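Local coordinates for protein internalin (Listeria monocytogenes serotype 4b, PDB 4FMZ) that probably serves in bacterial adhesion to, or invasion of, host cells as a leucine-rich-repeat internalin, at residues Y135-G140 against S152-L157; S256-V261 against S281-L286; I46-V51 against L68-L73; Y207-T212 against G229-T234. All coordinates share one frame; numbering follows the deposited sequence.

The four contacts follow one another along a leucine-rich-repeat solenoid in the chain order interaction 3, interaction 1, interaction 4, interaction 2. Interaction 3 pairs the first two parallel strands of the repeats. Interaction 1, with its centre about 21 Å from that of interaction 3, packs strand 136-138 against the return loop of the same coil. Interaction 4, centred about 24 Å from interaction 1, joins the asparagine-bearing loops that follow two neighbouring strands. Interaction 2 joins two 3-10 segments on the opposite flank of the coil from the strands. Its nearest atoms come to about 4 Å from interaction 4 without touching. Interactions 2 and 3 are the farthest apart, at about 51 Å between centres.

Interaction 1. Residues Y135-G140 against S152-L157; sequences YSLNLG and SNMTGL
Leu157 and Leu137 make the apolar part of this contact together with Met154. The Leu157 CD1 methyl lies 3.6 Å from Tyr135 C and 4.0 Å from Leu137 CB. Its CG stands anti to the backbone N (chi1 -165°), which carries the methyl back to the strand although the CB bond points away from it. Leu137 CD2 meets the selenium of Met154, a selenomethionine, at 4.0 Å from atom SE. The Met154 chain is extended beyond CG and crosses Leu137 at about a right angle. These three side chains belong to the buried interior of a leucine-rich-repeat coil, in which strand 136-138 faces the loop that leads to strand 159-161. Leu115 and Leu160, on the neighbouring strands, also touch Leu137.

No hydrogen bond crosses between the two segments. The backbone bonds of Tyr135 run to its neighbours on either side, with Arg113 and Tyr159. A type I turn runs from Met154 to Leu157, with Leu157 N bonded to Met154 O at 3.1 Å. In segment 135-140, Asn138 OD1 accepts from Gly140 N at 2.9 Å in an Asx turn. At the partly exposed end, Gly156 O approaches Tyr135 CA at 4.1 Å.

Interaction 2. Residues S256-V261 against S281-L286; sequences SDINAV and SVLNNL
Val282 packs against Ile258, Asn259 and Val261 where two successive coils of the leucine-rich-repeat solenoid stack. Residues 259-261 and 281-285 form short 3-10 segments. They lie in the loops between strands 247-249, 269-271 and 291-293, on the return side of the coil.

The tight part is apolar. Val282 points its CB toward the other segment and splits its two methyls between neighbours. CG2 reaches Ile258 O at 3.5 Å and Val261 CG2 at 4.0 Å. The Ile258 chain reaches the next coil through its outermost methyl. Its CG1 sits between the backbone N and the carbonyl carbon (chi1 61°), and CD1 ends 3.8 Å from Leu283 CD2. Those two side chains cross at about a right angle. Val261 CG2 also touches Leu286 CD1 at 3.9 Å. Leu236, Ile277 and Ile280 also touch Ile258.

The outer side is more open and more polar. Asp257, Asn259, Ser281 and Asn284 are exposed there. No hydrogen bond links the two segments. Several polar groups bond within their own segment. Asp257 OD1 accepts from Asn259 N at 2.8 Å in an Asx turn, at the start of the first 3-10 segment. The donor comes nearly along the C-O axis, with an N-H...O angle of 168°. In the second segment Asn284 ND2 donates to Ser281 O. The closest approach of the whole contact is back on the apolar side, where Leu286 CD2 lies 3.3 Å from Val261 O.

Interaction 3. Residues I46-V51 against L68-L73; sequences ITKLVV and LEYLNL. With EDO (1,2-ethanediol), chain D.
Thr47 O receives two backbone donors, Glu69 N at 2.9 Å and Tyr70 N at 3.0 Å. The Tyr70 donor lies in the carbonyl plane, that of Glu69 is tilted 31° from it. The strands pair in parallel. Leu49 N donates to Tyr70 O, Asn72 N to Leu49 O, and Val51 N to Asn72 O. The axes of strands 48-50 and 70-72 differ by only 4°. These are the first two strands of the leucine-rich-repeat solenoid. An ethanediol, probably from the crystallisation liquor, takes a hydrogen bond from Lys48 N through O1 at 3.2 Å.

On the more exposed face the extended Lys48 chain runs beside Tyr70. Its CE lies over one ring face, a CH-pi contact, and NZ stands 4.7 Å from the ring centroid in cation-pi geometry. Val50 CG2 meets the ring edge, 3.9 Å from Tyr70 CE1. The buried face carries Leu49 and Leu71, side by side, with Leu49 CD2 3.9 Å from Leu71 CD1. Leu68 CD1 tucks under Leu49 CB. The chemistry divides by face: Leu49 and Ile46 join the first strand to helix 19-29, Leu71 continues the core toward strand 92-94, and Lys48 probably places positive charge beside an aromatic ring.

Interaction 4. Residues Y207-T212 against G229-T234; sequences YVNQIT and GNNKIT. With EDO (1,2-ethanediol), chain E.
Asn231 OD1 accepts Ile211 N at 3.1 Å and, weakly, Asn209 N at 3.3 Å. This is the asparagine ladder of a leucine-rich-repeat solenoid. The side-chain amide of one coil serves the backbone of the coil before it. Ile211 N approaches with an N-H...O angle of 161° and is tilted 25° from the carbonyl plane. Asn231 CG lies anti to the carbonyl carbon (chi1 -83°), which swings the amide toward the earlier coil. Its ND2 donates to Ile228 O and Ala206 O. Asn209 repeats the pattern one coil earlier: its OD1 accepts from Asn187 N and Ile189 N. A buried amide is therefore used at both ends.

Backbone bonds extend the link on both sides of the asparagine. Val208 N donates to Gly229 O, and Asn209 N donates to Asn230 O at 3.2 Å. Lys232 N donates to Ile211 O at 2.7 Å, the shortest direct hydrogen bond between the segments.

The outer side chains pack alongside one another. Lys232 lies beside Thr212, with its CB 3.7 Å from Thr212 CG2. Its chain bends at its third torsion, and CE comes to 3.4 Å from Gln210 O. Val208 CG2 meets Asn230 CB. Gln210 NE2 donates to O2 of an ethanediol, probably from the crystallisation liquor. At the far end one water bridges the coils: it donates to Thr212 O at 2.6 Å and accepts from Thr234 N.

Interaction 1. Residues Y135-G140 against S152-L157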
loop_
_atom_site.group_PDB
_atom_site.type_symbol
_atom_site.label_atom_id
_atom_site.label_comp_id
_atom_site.label_asym_id
_atom_site.label_seq_id
_atom_site.Cartn_x
_atom_site.Cartn_y
_atom_site.Cartn_z
ATOM N N TYR A 135 -4.168 -0.101 -13.586
ATOM C CA TYR A 135 -3.068 0.812 -13.282
ATOM C C TYR A 135 -2.814 0.846 -11.773
ATOM O O TYR A 135 -1.660 0.886 -11.355
ATOM C CB TYR A 135 -3.389 2.216 -13.818
ATOM C CG TYR A 135 -2.361 3.277 -13.485
ATOM C CD1 TYR A 135 -1.269 3.498 -14.316
ATOM C CD2 TYR A 135 -2.537 4.132 -12.399
ATOM C CE1 TYR A 135 -0.353 4.515 -14.053
ATOM C CE2 TYR A 135 -1.614 5.137 -12.112
ATOM C CZ TYR A 135 -0.523 5.325 -12.946
ATOM O OH TYR A 135 0.391 6.320 -12.704
ATOM N N SER A 136 -3.879 0.838 -10.959
ATOM C CA SER A 136 -3.764 0.866 -9.506
ATOM C C SER A 136 -4.773 -0.093 -8.882
ATOM O O SER A 136 -5.971 0.026 -9.129
ATOM C CB SER A 136 -3.972 2.282 -8.982
ATOM O OG SER A 136 -3.874 2.295 -7.568
ATOM N N LEU A 137 -4.278 -1.051 -8.092
ATOM C CA LEU A 137 -5.116 -2.053 -7.465
ATOM C C LEU A 137 -4.863 -2.131 -5.974
ATOM O O LEU A 137 -3.717 -2.178 -5.543
ATOM C CB LEU A 137 -4.865 -3.419 -8.125
ATOM C CG LEU A 137 -5.687 -4.616 -7.618
ATOM C CD1 LEU A 137 -7.185 -4.455 -7.952
ATOM C CD2 LEU A 137 -5.140 -5.912 -8.206
ATOM N N ASN A 138 -5.936 -2.161 -5.187
ATOM C CA ASN A 138 -5.835 -2.265 -3.733
ATOM C C ASN A 138 -6.629 -3.477 -3.235
ATOM O O ASN A 138 -7.870 -3.454 -3.224
ATOM C CB ASN A 138 -6.317 -0.972 -3.037
ATOM C CG ASN A 138 -6.077 -0.969 -1.542
ATOM O OD1 ASN A 138 -5.649 -1.966 -0.952
ATOM N ND2 ASN A 138 -6.385 0.146 -0.884
ATOM N N LEU A 139 -5.906 -4.514 -2.804
ATOM C CA LEU A 139 -6.478 -5.753 -2.249
ATOM C C LEU A 139 -6.161 -5.881 -0.737
ATOM O O LEU A 139 -6.297 -6.966 -0.146
ATOM C CB LEU A 139 -5.947 -6.982 -3.015
ATOM C CG LEU A 139 -6.384 -7.101 -4.492
ATOM C CD1 LEU A 139 -5.708 -8.292 -5.154
ATOM C CD2 LEU A 139 -7.892 -7.214 -4.621
ATOM N N GLY A 140 -5.775 -4.762 -0.137
ATOM C CA GLY A 140 -5.406 -4.687 1.269
ATOM C C GLY A 140 -6.449 -5.199 2.240
ATOM O O GLY A 140 -7.635 -4.941 2.065
ATOM N N SER A 152 -1.389 -11.819 -12.884
ATOM C CA SER A 152 -0.263 -12.026 -13.803
ATOM C C SER A 152 -0.338 -11.271 -15.156
ATOM O O SER A 152 0.725 -10.907 -15.666
ATOM C CB SER A 152 -0.023 -13.514 -14.041
ATOM O OG SER A 152 -1.074 -14.152 -14.747
ATOM N N ASN A 153 -1.538 -11.007 -15.720
ATOM C CA ASN A 153 -1.626 -10.308 -17.017
ATOM C C ASN A 153 -1.752 -8.768 -16.897
ATOM O O ASN A 153 -1.890 -8.091 -17.918
ATOM C CB ASN A 153 -2.786 -10.862 -17.862
ATOM C CG ASN A 153 -2.617 -12.324 -18.203
ATOM O OD1 ASN A 153 -1.521 -12.787 -18.543
ATOM N ND2 ASN A 153 -3.697 -13.087 -18.089
HETATM N N MSE A 154 -1.622 -8.213 -15.687
HETATM C CA MSE A 154 -1.733 -6.759 -15.486
HETATM C C MSE A 154 -0.366 -6.109 -15.669
HETATM O O MSE A 154 0.179 -5.525 -14.738
HETATM C CB MSE A 154 -2.315 -6.438 -14.105
HETATM C CG MSE A 154 -3.745 -6.876 -13.931
HETATM SE SE MSE A 154 -4.262 -6.569 -12.099
HETATM C CE MSE A 154 -6.096 -7.188 -12.245
ATOM N N THR A 155 0.169 -6.182 -16.891
ATOM C CA THR A 155 1.527 -5.713 -17.206
ATOM C C THR A 155 1.670 -4.184 -17.168
ATOM O O THR A 155 2.800 -3.706 -17.116
ATOM C CB THR A 155 1.996 -6.280 -18.548
ATOM O OG1 THR A 155 1.010 -6.010 -19.547
ATOM C CG2 THR A 155 2.258 -7.762 -18.461
ATOM N N GLY A 156 0.554 -3.448 -17.149
ATOM C CA GLY A 156 0.560 -1.991 -17.031
ATOM C C GLY A 156 0.367 -1.496 -15.604
ATOM O O GLY A 156 0.309 -0.284 -15.376
ATOM N N LEU A 157 0.246 -2.416 -14.626
ATOM C CA LEU A 157 0.017 -2.065 -13.215
ATOM C C LEU A 157 1.189 -1.285 -12.625
ATOM O O LEU A 157 2.329 -1.758 -12.660
ATOM C CB LEU A 157 -0.276 -3.311 -12.359
ATOM C CG LEU A 157 -0.890 -3.052 -10.960
ATOM C CD1 LEU A 157 -2.345 -2.607 -11.059
ATOM C CD2 LEU A 157 -0.837 -4.286 -10.121
#

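Interaction 2. Residues S256-V261 against S281-L286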
loop_
_atom_site.group_PDB
_atom_site.type_symbol
_atom_site.label_atom_id
_atom_site.label_comp_id
_atom_site.label_asym_id
_atom_site.label_seq_id
_atom_site.Cartn_x
_atom_site.Cartn_y
_atom_site.Cartn_z
ATOM N N SER A 256 23.610 -7.597 11.932
ATOM C CA SER A 256 24.718 -7.307 12.848
ATOM C C SER A 256 25.763 -6.431 12.166
ATOM O O SER A 256 26.669 -5.929 12.828
ATOM C CB SER A 256 25.361 -8.589 13.381
ATOM O OG SER A 256 25.813 -9.438 12.346
ATOM N N ASP A 257 25.618 -6.226 10.851
ATOM C CA ASP A 257 26.561 -5.472 10.035
ATOM C C ASP A 257 25.804 -4.526 9.096
ATOM O O ASP A 257 24.950 -4.971 8.325
ATOM C CB ASP A 257 27.442 -6.479 9.239
ATOM C CG ASP A 257 28.546 -5.919 8.361
ATOM O OD1 ASP A 257 28.515 -4.713 8.060
ATOM O OD2 ASP A 257 29.410 -6.709 7.927
ATOM N N ILE A 258 26.157 -3.224 9.138
ATOM C CA ILE A 258 25.535 -2.216 8.282
ATOM C C ILE A 258 26.554 -1.561 7.313
ATOM O O ILE A 258 26.250 -0.488 6.786
ATOM C CB ILE A 258 24.756 -1.133 9.097
ATOM C CG1 ILE A 258 25.673 -0.333 10.064
ATOM C CG2 ILE A 258 23.537 -1.731 9.796
ATOM C CD1 ILE A 258 25.194 1.136 10.334
ATOM N N ASN A 259 27.727 -2.203 7.043
ATOM C CA ASN A 259 28.738 -1.665 6.121
ATOM C C ASN A 259 28.126 -1.310 4.755
ATOM O O ASN A 259 28.543 -0.337 4.129
ATOM C CB ASN A 259 29.896 -2.651 5.925
ATOM C CG ASN A 259 31.018 -2.104 5.079
ATOM O OD1 ASN A 259 31.803 -1.256 5.519
ATOM N ND2 ASN A 259 31.098 -2.554 3.831
ATOM N N ALA A 260 27.132 -2.086 4.310
ATOM C CA ALA A 260 26.439 -1.916 3.027
ATOM C C ALA A 260 25.779 -0.529 2.821
ATOM O O ALA A 260 25.458 -0.196 1.685
ATOM C CB ALA A 260 25.379 -2.990 2.877
ATOM N N VAL A 261 25.558 0.268 3.888
ATOM C CA VAL A 261 24.905 1.578 3.725
ATOM C C VAL A 261 25.929 2.699 3.420
ATOM O O VAL A 261 25.515 3.840 3.213
ATOM C CB VAL A 261 24.002 1.977 4.936
ATOM C CG1 VAL A 261 22.926 0.927 5.210
ATOM C CG2 VAL A 261 24.822 2.276 6.188
ATOM N N SER A 281 30.682 2.888 12.263
ATOM C CA SER A 281 31.689 3.795 11.694
ATOM C C SER A 281 31.345 4.242 10.256
ATOM O O SER A 281 31.689 5.364 9.885
ATOM C CB SER A 281 33.089 3.189 11.757
ATOM O OG SER A 281 33.114 1.895 11.190
ATOM N N VAL A 282 30.596 3.426 9.488
ATOM C CA VAL A 282 30.181 3.788 8.117
ATOM C C VAL A 282 29.212 5.007 8.097
ATOM O O VAL A 282 29.073 5.647 7.052
ATOM C CB VAL A 282 29.582 2.599 7.308
ATOM C CG1 VAL A 282 30.654 1.554 6.997
ATOM C CG2 VAL A 282 28.379 1.969 8.021
ATOM N N LEU A 283 28.568 5.344 9.241
ATOM C CA LEU A 283 27.635 6.473 9.279
ATOM C C LEU A 283 28.323 7.835 9.080
ATOM O O LEU A 283 27.634 8.784 8.707
ATOM C CB LEU A 283 26.782 6.490 10.565
ATOM C CG LEU A 283 25.890 5.263 10.828
ATOM C CD1 LEU A 283 25.038 5.469 12.081
ATOM C CD2 LEU A 283 25.019 4.910 9.608
ATOM N N ASN A 284 29.658 7.937 9.254
ATOM C CA ASN A 284 30.351 9.220 9.053
ATOM C C ASN A 284 30.165 9.746 7.610
ATOM O O ASN A 284 30.251 10.962 7.398
ATOM C CB ASN A 284 31.837 9.127 9.409
ATOM C CG ASN A 284 32.710 8.502 8.351
ATOM O OD1 ASN A 284 33.608 9.150 7.805
ATOM N ND2 ASN A 284 32.463 7.239 8.024
ATOM N N ASN A 285 29.891 8.833 6.642
ATOM C CA ASN A 285 29.668 9.168 5.231
ATOM C C ASN A 285 28.217 9.597 4.961
ATOM O O ASN A 285 27.926 10.138 3.893
ATOM C CB ASN A 285 30.013 7.970 4.333
ATOM C CG ASN A 285 31.351 7.334 4.605
ATOM O OD1 ASN A 285 31.431 6.171 5.009
ATOM N ND2 ASN A 285 32.428 8.079 4.394
ATOM N N LEU A 286 27.294 9.356 5.915
ATOM C CA LEU A 286 25.872 9.674 5.709
ATOM C C LEU A 286 25.448 10.952 6.441
ATOM O O LEU A 286 24.443 10.972 7.148
ATOM C CB LEU A 286 24.972 8.488 6.104
ATOM C CG LEU A 286 25.347 7.082 5.600
ATOM C CD1 LEU A 286 24.277 6.083 5.987
ATOM C CD2 LEU A 286 25.576 7.051 4.097
#

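Interaction 3. Residues I46-V51 against L68-L73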
loop_
_atom_site.group_PDB
_atom_site.type_symbol
_atom_site.label_atom_id
_atom_site.label_comp_id
_atom_site.label_asym_id
_atom_site.label_seq_id
_atom_site.Cartn_x
_atom_site.Cartn_y
_atom_site.Cartn_z
ATOM N N ILE A 46 -25.284 10.497 -15.482
ATOM C CA ILE A 46 -24.403 10.257 -14.335
ATOM C C ILE A 46 -23.129 9.524 -14.772
ATOM O O ILE A 46 -23.167 8.329 -15.067
ATOM C CB ILE A 46 -25.133 9.489 -13.190
ATOM C CG1 ILE A 46 -26.513 10.105 -12.834
ATOM C CG2 ILE A 46 -24.230 9.313 -11.953
ATOM C CD1 ILE A 46 -26.497 11.554 -12.449
ATOM N N THR A 47 -21.999 10.234 -14.773
ATOM C CA THR A 47 -20.682 9.676 -15.116
ATOM C C THR A 47 -19.870 9.436 -13.837
ATOM O O THR A 47 -18.897 8.673 -13.856
ATOM C CB THR A 47 -19.939 10.584 -16.097
ATOM O OG1 THR A 47 -19.708 11.856 -15.503
ATOM C CG2 THR A 47 -20.673 10.748 -17.417
ATOM N N LYS A 48 -20.279 10.096 -12.727
ATOM C CA LYS A 48 -19.626 10.011 -11.421
ATOM C C LYS A 48 -20.673 9.948 -10.303
ATOM O O LYS A 48 -21.569 10.806 -10.225
ATOM C CB LYS A 48 -18.698 11.226 -11.236
ATOM C CG LYS A 48 -17.995 11.319 -9.886
ATOM C CD LYS A 48 -16.929 12.414 -9.902
ATOM C CE LYS A 48 -16.242 12.577 -8.568
ATOM N NZ LYS A 48 -15.148 13.577 -8.633
ATOM N N LEU A 49 -20.561 8.927 -9.449
ATOM C CA LEU A 49 -21.439 8.758 -8.283
ATOM C C LEU A 49 -20.605 8.402 -7.065
ATOM O O LEU A 49 -19.771 7.492 -7.124
ATOM C CB LEU A 49 -22.534 7.701 -8.527
ATOM C CG LEU A 49 -23.585 7.494 -7.414
ATOM C CD1 LEU A 49 -24.606 8.629 -7.376
ATOM C CD2 LEU A 49 -24.302 6.172 -7.587
ATOM N N VAL A 50 -20.827 9.141 -5.958
ATOM C CA VAL A 50 -20.116 8.941 -4.698
ATOM C C VAL A 50 -21.139 8.788 -3.576
ATOM O O VAL A 50 -21.844 9.745 -3.246
ATOM C CB VAL A 50 -19.098 10.084 -4.397
ATOM C CG1 VAL A 50 -18.434 9.894 -3.024
ATOM C CG2 VAL A 50 -18.033 10.188 -5.485
ATOM N N VAL A 51 -21.247 7.579 -3.012
ATOM C CA VAL A 51 -22.133 7.302 -1.859
ATOM C C VAL A 51 -21.232 6.549 -0.877
ATOM O O VAL A 51 -21.235 5.315 -0.826
ATOM C CB VAL A 51 -23.484 6.566 -2.177
ATOM C CG1 VAL A 51 -24.397 6.507 -0.943
ATOM C CG2 VAL A 51 -24.224 7.222 -3.333
ATOM N N LEU A 68 -21.770 5.531 -16.387
ATOM C CA LEU A 68 -20.959 5.655 -15.173
ATOM C C LEU A 68 -19.533 5.214 -15.442
ATOM O O LEU A 68 -19.307 4.118 -15.967
ATOM C CB LEU A 68 -21.571 4.830 -14.031
ATOM C CG LEU A 68 -21.102 5.105 -12.612
ATOM C CD1 LEU A 68 -21.518 6.509 -12.140
ATOM C CD2 LEU A 68 -21.664 4.066 -11.674
ATOM N N GLU A 69 -18.577 6.090 -15.095
ATOM C CA GLU A 69 -17.141 5.865 -15.270
ATOM C C GLU A 69 -16.435 5.796 -13.926
ATOM O O GLU A 69 -15.431 5.105 -13.787
ATOM C CB GLU A 69 -16.520 7.010 -16.081
ATOM C CG GLU A 69 -16.981 7.132 -17.526
ATOM C CD GLU A 69 -16.448 8.368 -18.233
ATOM O OE1 GLU A 69 -15.432 8.940 -17.772
ATOM O OE2 GLU A 69 -17.041 8.762 -19.261
ATOM N N TYR A 70 -16.943 6.554 -12.949
ATOM C CA TYR A 70 -16.352 6.679 -11.627
ATOM C C TYR A 70 -17.413 6.390 -10.567
ATOM O O TYR A 70 -18.450 7.046 -10.518
ATOM C CB TYR A 70 -15.761 8.096 -11.492
ATOM C CG TYR A 70 -15.075 8.453 -10.192
ATOM C CD1 TYR A 70 -15.810 8.646 -9.024
ATOM C CD2 TYR A 70 -13.717 8.768 -10.165
ATOM C CE1 TYR A 70 -15.199 9.069 -7.846
ATOM C CE2 TYR A 70 -13.097 9.193 -8.991
ATOM C CZ TYR A 70 -13.839 9.323 -7.829
ATOM O OH TYR A 70 -13.238 9.755 -6.676
ATOM N N LEU A 71 -17.147 5.395 -9.726
ATOM C CA LEU A 71 -18.080 4.994 -8.693
ATOM C C LEU A 71 -17.353 4.736 -7.397
ATOM O O LEU A 71 -16.466 3.880 -7.349
ATOM C CB LEU A 71 -18.866 3.742 -9.137
ATOM C CG LEU A 71 -19.810 3.141 -8.089
ATOM C CD1 LEU A 71 -20.951 4.096 -7.742
ATOM C CD2 LEU A 71 -20.344 1.823 -8.557
ATOM N N ASN A 72 -17.737 5.476 -6.345
ATOM C CA ASN A 72 -17.162 5.335 -5.018
ATOM C C ASN A 72 -18.257 4.919 -4.021
ATOM O O ASN A 72 -19.105 5.731 -3.636
ATOM C CB ASN A 72 -16.461 6.632 -4.587
ATOM C CG ASN A 72 -15.888 6.608 -3.192
ATOM O OD1 ASN A 72 -16.043 5.653 -2.425
ATOM N ND2 ASN A 72 -15.259 7.700 -2.813
ATOM N N LEU A 73 -18.205 3.655 -3.589
ATOM C CA LEU A 73 -19.147 3.104 -2.620
ATOM C C LEU A 73 -18.394 2.588 -1.384
ATOM O O LEU A 73 -18.806 1.608 -0.746
ATOM C CB LEU A 73 -20.001 2.000 -3.250
ATOM C CG LEU A 73 -20.996 2.436 -4.330
ATOM C CD1 LEU A 73 -21.575 1.242 -5.017
ATOM C CD2 LEU A 73 -22.134 3.305 -3.742
HETATM C C1 EDO D . -22.055 13.337 -13.489
HETATM O O1 EDO D . -22.281 12.553 -12.332
HETATM C C2 EDO D . -20.864 14.277 -13.263
HETATM O O2 EDO D . -20.673 15.017 -14.450
#

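Interaction 4. Residues Y207-T212 against G229-T234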
loop_
_atom_site.group_PDB
_atom_site.type_symbol
_atom_site.label_atom_id
_atom_site.label_comp_id
_atom_site.label_asym_id
_atom_site.label_seq_id
_atom_site.Cartn_x
_atom_site.Cartn_y
_atom_site.Cartn_z
ATOM N N TYR A 207 6.857 -4.942 5.503
ATOM C CA TYR A 207 7.119 -5.209 6.908
ATOM C C TYR A 207 6.192 -6.316 7.421
ATOM O O TYR A 207 5.118 -6.531 6.852
ATOM C CB TYR A 207 7.048 -3.941 7.792
ATOM C CG TYR A 207 5.751 -3.160 7.773
ATOM C CD1 TYR A 207 4.598 -3.671 8.366
ATOM C CD2 TYR A 207 5.715 -1.847 7.318
ATOM C CE1 TYR A 207 3.410 -2.939 8.395
ATOM C CE2 TYR A 207 4.547 -1.082 7.397
ATOM C CZ TYR A 207 3.391 -1.640 7.915
ATOM O OH TYR A 207 2.228 -0.912 7.947
ATOM N N VAL A 208 6.636 -7.033 8.482
ATOM C CA VAL A 208 5.885 -8.092 9.170
ATOM C C VAL A 208 5.604 -9.263 8.199
ATOM O O VAL A 208 4.472 -9.560 7.831
ATOM C CB VAL A 208 4.611 -7.569 9.916
ATOM C CG1 VAL A 208 3.959 -8.662 10.757
ATOM C CG2 VAL A 208 4.961 -6.393 10.818
ATOM N N ASN A 209 6.678 -9.923 7.786
ATOM C CA ASN A 209 6.624 -11.122 6.967
ATOM C C ASN A 209 7.649 -12.089 7.571
ATOM O O ASN A 209 7.985 -11.946 8.757
ATOM C CB ASN A 209 6.860 -10.801 5.469
ATOM C CG ASN A 209 5.636 -10.240 4.799
ATOM O OD1 ASN A 209 4.660 -10.951 4.570
ATOM N ND2 ASN A 209 5.641 -8.952 4.494
ATOM N N GLN A 210 8.128 -13.060 6.794
ATOM C CA GLN A 210 9.114 -14.048 7.239
ATOM C C GLN A 210 10.291 -14.062 6.245
ATOM O O GLN A 210 10.873 -15.115 5.979
ATOM C CB GLN A 210 8.444 -15.444 7.338
ATOM C CG GLN A 210 7.368 -15.569 8.423
ATOM C CD GLN A 210 6.421 -16.719 8.154
ATOM O OE1 GLN A 210 6.807 -17.894 8.124
ATOM N NE2 GLN A 210 5.148 -16.407 7.953
ATOM N N ILE A 211 10.628 -12.881 5.691
ATOM C CA ILE A 211 11.669 -12.712 4.676
ATOM C C ILE A 211 13.074 -12.849 5.300
ATOM O O ILE A 211 13.425 -12.129 6.243
ATOM C CB ILE A 211 11.479 -11.365 3.911
ATOM C CG1 ILE A 211 10.091 -11.329 3.178
ATOM C CG2 ILE A 211 12.611 -11.138 2.890
ATOM C CD1 ILE A 211 9.557 -9.911 2.856
ATOM N N THR A 212 13.881 -13.764 4.744
ATOM C CA THR A 212 15.251 -14.006 5.218
ATOM C C THR A 212 16.311 -13.422 4.277
ATOM O O THR A 212 17.458 -13.241 4.693
ATOM C CB THR A 212 15.516 -15.529 5.382
ATOM O OG1 THR A 212 15.267 -16.196 4.143
ATOM C CG2 THR A 212 14.672 -16.163 6.470
ATOM N N GLY A 229 10.755 -3.830 8.022
ATOM C CA GLY A 229 10.946 -4.185 9.422
ATOM C C GLY A 229 10.206 -5.469 9.771
ATOM O O GLY A 229 9.344 -5.911 9.005
ATOM N N ASN A 230 10.518 -6.074 10.924
ATOM C CA ASN A 230 9.919 -7.335 11.386
ATOM C C ASN A 230 9.963 -8.433 10.317
ATOM O O ASN A 230 8.931 -8.897 9.812
ATOM C CB ASN A 230 8.499 -7.224 11.933
ATOM C CG ASN A 230 8.328 -8.292 13.030
ATOM O OD1 ASN A 230 8.650 -9.480 12.866
ATOM N ND2 ASN A 230 7.881 -7.917 14.197
ATOM N N ASN A 231 11.171 -8.831 9.977
ATOM C CA ASN A 231 11.433 -9.921 9.062
ATOM C C ASN A 231 12.596 -10.712 9.669
ATOM O O ASN A 231 12.855 -10.575 10.872
ATOM C CB ASN A 231 11.701 -9.399 7.652
ATOM C CG ASN A 231 10.423 -9.123 6.907
ATOM O OD1 ASN A 231 9.705 -10.042 6.540
ATOM N ND2 ASN A 231 10.076 -7.864 6.723
ATOM N N LYS A 232 13.274 -11.533 8.879
ATOM C CA LYS A 232 14.401 -12.340 9.372
ATOM C C LYS A 232 15.655 -12.029 8.546
ATOM O O LYS A 232 16.440 -12.920 8.240
ATOM C CB LYS A 232 14.026 -13.842 9.308
ATOM C CG LYS A 232 12.854 -14.235 10.225
ATOM C CD LYS A 232 12.559 -15.739 10.199
ATOM C CE LYS A 232 11.742 -16.218 9.024
ATOM N NZ LYS A 232 11.518 -17.689 9.062
ATOM N N ILE A 233 15.846 -10.751 8.187
ATOM C CA ILE A 233 16.974 -10.324 7.357
ATOM C C ILE A 233 18.263 -10.213 8.189
ATOM O O ILE A 233 18.273 -9.627 9.280
ATOM C CB ILE A 233 16.646 -8.991 6.633
ATOM C CG1 ILE A 233 15.385 -9.138 5.740
ATOM C CG2 ILE A 233 17.845 -8.490 5.806
ATOM C CD1 ILE A 233 14.619 -7.860 5.543
ATOM N N THR A 234 19.361 -10.736 7.629
ATOM C CA THR A 234 20.676 -10.681 8.260
ATOM C C THR A 234 21.639 -9.867 7.395
ATOM O O THR A 234 22.396 -9.059 7.926
ATOM C CB THR A 234 21.233 -12.100 8.514
ATOM O OG1 THR A 234 21.264 -12.816 7.277
ATOM C CG2 THR A 234 20.402 -12.890 9.501
HETATM C C1 EDO E . 3.724 -13.434 10.739
HETATM O O1 EDO E . 2.438 -13.928 10.389
HETATM C C2 EDO E . 4.335 -12.700 9.526
HETATM O O2 EDO E . 4.437 -13.605 8.437
HETATM O O HOH W 1 7.032 -10.948 11.054
HETATM O O HOH W 2 19.597 -11.757 4.966
#